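Local coordinates for protein aminoacyl-tRNA synthetase (PDB 5F9Z) that probably joins proline to its tRNA in an ATP-dependent reaction and is bound here by the inhibitor halofuginone and an ATP analogue, at residues Thr205-Gly210 and Lys225-Phe230. Sequence-based numbering, arbitrary orientation.
Sequences TPVVKG and KSIEGF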
loop_
_atom_site.group_PDB
_atom_site.type_symbol
_atom_site.label_atom_id
_atom_site.label_comp_id
_atom_site.label_asym_id
_atom_site.label_seq_id
_atom_site.Cartn_x
_atom_site.Cartn_y
_atom_site.Cartn_z
ATOM N N THR A 205 -5.089 -5.432 -3.982
ATOM C CA THR A 205 -4.479 -6.028 -2.803
ATOM C C THR A 205 -5.517 -6.156 -1.701
ATOM O O THR A 205 -6.083 -5.139 -1.273
ATOM C CB THR A 205 -3.297 -5.187 -2.327
ATOM O OG1 THR A 205 -2.364 -5.021 -3.403
ATOM C CG2 THR A 205 -2.599 -5.865 -1.157
ATOM N N PRO A 206 -5.798 -7.363 -1.211
ATOM C CA PRO A 206 -6.815 -7.509 -0.164
ATOM C C PRO A 206 -6.300 -7.027 1.183
ATOM O O PRO A 206 -5.146 -7.261 1.551
ATOM C CB PRO A 206 -7.090 -9.017 -0.150
ATOM C CG PRO A 206 -5.806 -9.624 -0.604
ATOM C CD PRO A 206 -5.215 -8.657 -1.603
ATOM N N VAL A 207 -7.173 -6.337 1.918
ATOM C CA VAL A 207 -6.872 -5.853 3.258
ATOM C C VAL A 207 -8.074 -6.125 4.152
ATOM O O VAL A 207 -9.197 -6.323 3.682
ATOM C CB VAL A 207 -6.515 -4.348 3.283
ATOM C CG1 VAL A 207 -5.215 -4.092 2.531
ATOM C CG2 VAL A 207 -7.649 -3.521 2.699
ATOM N N VAL A 208 -7.823 -6.135 5.457
ATOM C CA VAL A 208 -8.849 -6.396 6.460
ATOM C C VAL A 208 -9.086 -5.111 7.242
ATOM O O VAL A 208 -8.184 -4.621 7.933
ATOM C CB VAL A 208 -8.450 -7.546 7.396
ATOM C CG1 VAL A 208 -9.505 -7.743 8.474
ATOM C CG2 VAL A 208 -8.248 -8.828 6.603
ATOM N N LYS A 209 -10.294 -4.566 7.130
ATOM C CA LYS A 209 -10.665 -3.386 7.896
ATOM C C LYS A 209 -10.978 -3.774 9.334
ATOM O O LYS A 209 -11.645 -4.780 9.592
ATOM C CB LYS A 209 -11.871 -2.690 7.264
ATOM C CG LYS A 209 -11.572 -2.047 5.920
ATOM C CD LYS A 209 -12.756 -1.262 5.382
ATOM C CE LYS A 209 -13.862 -2.181 4.900
ATOM N NZ LYS A 209 -14.848 -1.451 4.056
ATOM N N GLY A 210 -10.484 -2.974 10.273
ATOM C CA GLY A 210 -10.713 -3.274 11.673
ATOM C C GLY A 210 -10.239 -2.145 12.557
ATOM O O GLY A 210 -9.812 -1.088 12.087
ATOM N N LYS A 225 -8.368 3.013 13.736
ATOM C CA LYS A 225 -8.800 2.013 12.775
ATOM C C LYS A 225 -7.748 1.878 11.682
ATOM O O LYS A 225 -7.025 2.829 11.372
ATOM C CB LYS A 225 -10.156 2.381 12.174
ATOM C CG LYS A 225 -11.266 2.483 13.208
ATOM C CD LYS A 225 -12.625 2.673 12.563
ATOM C CE LYS A 225 -13.729 2.646 13.608
ATOM N NZ LYS A 225 -15.082 2.767 12.997
ATOM N N SER A 226 -7.656 0.683 11.106
ATOM C CA SER A 226 -6.607 0.408 10.138
ATOM C C SER A 226 -7.077 -0.650 9.152
ATOM O O SER A 226 -8.113 -1.292 9.337
ATOM C CB SER A 226 -5.320 -0.053 10.828
ATOM O OG SER A 226 -5.491 -1.338 11.399
ATOM N N ILE A 227 -6.293 -0.812 8.092
ATOM C CA ILE A 227 -6.425 -1.924 7.158
ATOM C C ILE A 227 -5.140 -2.733 7.246
ATOM O O ILE A 227 -4.042 -2.185 7.084
ATOM C CB ILE A 227 -6.689 -1.447 5.721
ATOM C CG1 ILE A 227 -5.803 -0.251 5.371
ATOM C CG2 ILE A 227 -8.151 -1.082 5.541
ATOM C CD1 ILE A 227 -5.889 0.160 3.916
ATOM N N GLU A 228 -5.271 -4.025 7.523
ATOM C CA GLU A 228 -4.125 -4.902 7.710
ATOM C C GLU A 228 -3.924 -5.764 6.471
ATOM O O GLU A 228 -4.855 -6.438 6.019
ATOM C CB GLU A 228 -4.309 -5.790 8.941
ATOM C CG GLU A 228 -4.438 -5.035 10.257
ATOM C CD GLU A 228 -3.195 -4.238 10.604
ATOM O OE1 GLU A 228 -3.304 -3.005 10.765
ATOM O OE2 GLU A 228 -2.108 -4.843 10.711
ATOM N N GLY A 229 -2.710 -5.730 5.922
ATOM C CA GLY A 229 -2.314 -6.631 4.865
ATOM C C GLY A 229 -1.530 -7.815 5.412
ATOM O O GLY A 229 -1.249 -7.919 6.603
ATOM N N PHE A 230 -1.173 -8.720 4.505
ATOM C CA PHE A 230 -0.450 -9.919 4.899
ATOM C C PHE A 230 0.351 -10.448 3.718
ATOM O O PHE A 230 -0.152 -10.504 2.592
ATOM C CB PHE A 230 -1.406 -10.999 5.419
ATOM C CG PHE A 230 -0.711 -12.209 5.973
ATOM C CD1 PHE A 230 -0.048 -12.146 7.187
ATOM C CD2 PHE A 230 -0.726 -13.409 5.284
ATOM C CE1 PHE A 230 0.591 -13.257 7.702
ATOM C CE2 PHE A 230 -0.090 -14.525 5.796
ATOM C CZ PHE A 230 0.570 -14.449 7.005
HETATM O O HOH W 1 -2.268 -8.262 1.987
#
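The peptide groups of Val208 and Glu228 meet edge to edge across an antiparallel beta hairpin of the class II synthetase core. Val208 N to Glu228 O and Glu228 N to Val208 O both measure 3.0 Å, with donors tilted 27° and 31° from the carbonyl planes. On one face of the paired strands, Ile227 packs on Tyr195 and Tyr199 of helix 181-202, and Lys209 NZ hydrogen-bonds Asn193 OD1 of the same helix; on the other, Val208 and Glu228 touch strand 475-480. Along the edges, 208-211 also pairs with 475-480, and 223-231 with 236-247.

A second hydrogen-bonded pair fixes the register: Gly210 N reaches Ser226 O at 3.1 Å, nearly in line with the C=O, and Ser226 N returns to Gly210 O at 3.0 Å. Between these pairs lies the non-hydrogen-bonded pair Lys209 and Ile227, where Lys209 CG meets Ile227 CG2 at 3.6 Å. Val207, one residue beyond Val208, brings its CG2 to 3.8 Å from Ile227 CG2.

Ser226's side chain lies about 6 Å from the bound ATP analogue. Two partners grip one oxygen of the buried Glu228 carboxylate: Lys212 by a salt bridge, and Ser226 OG, which donates at 2.8 Å on the anti side of Glu228 OE1, 16° out of the carboxylate plane.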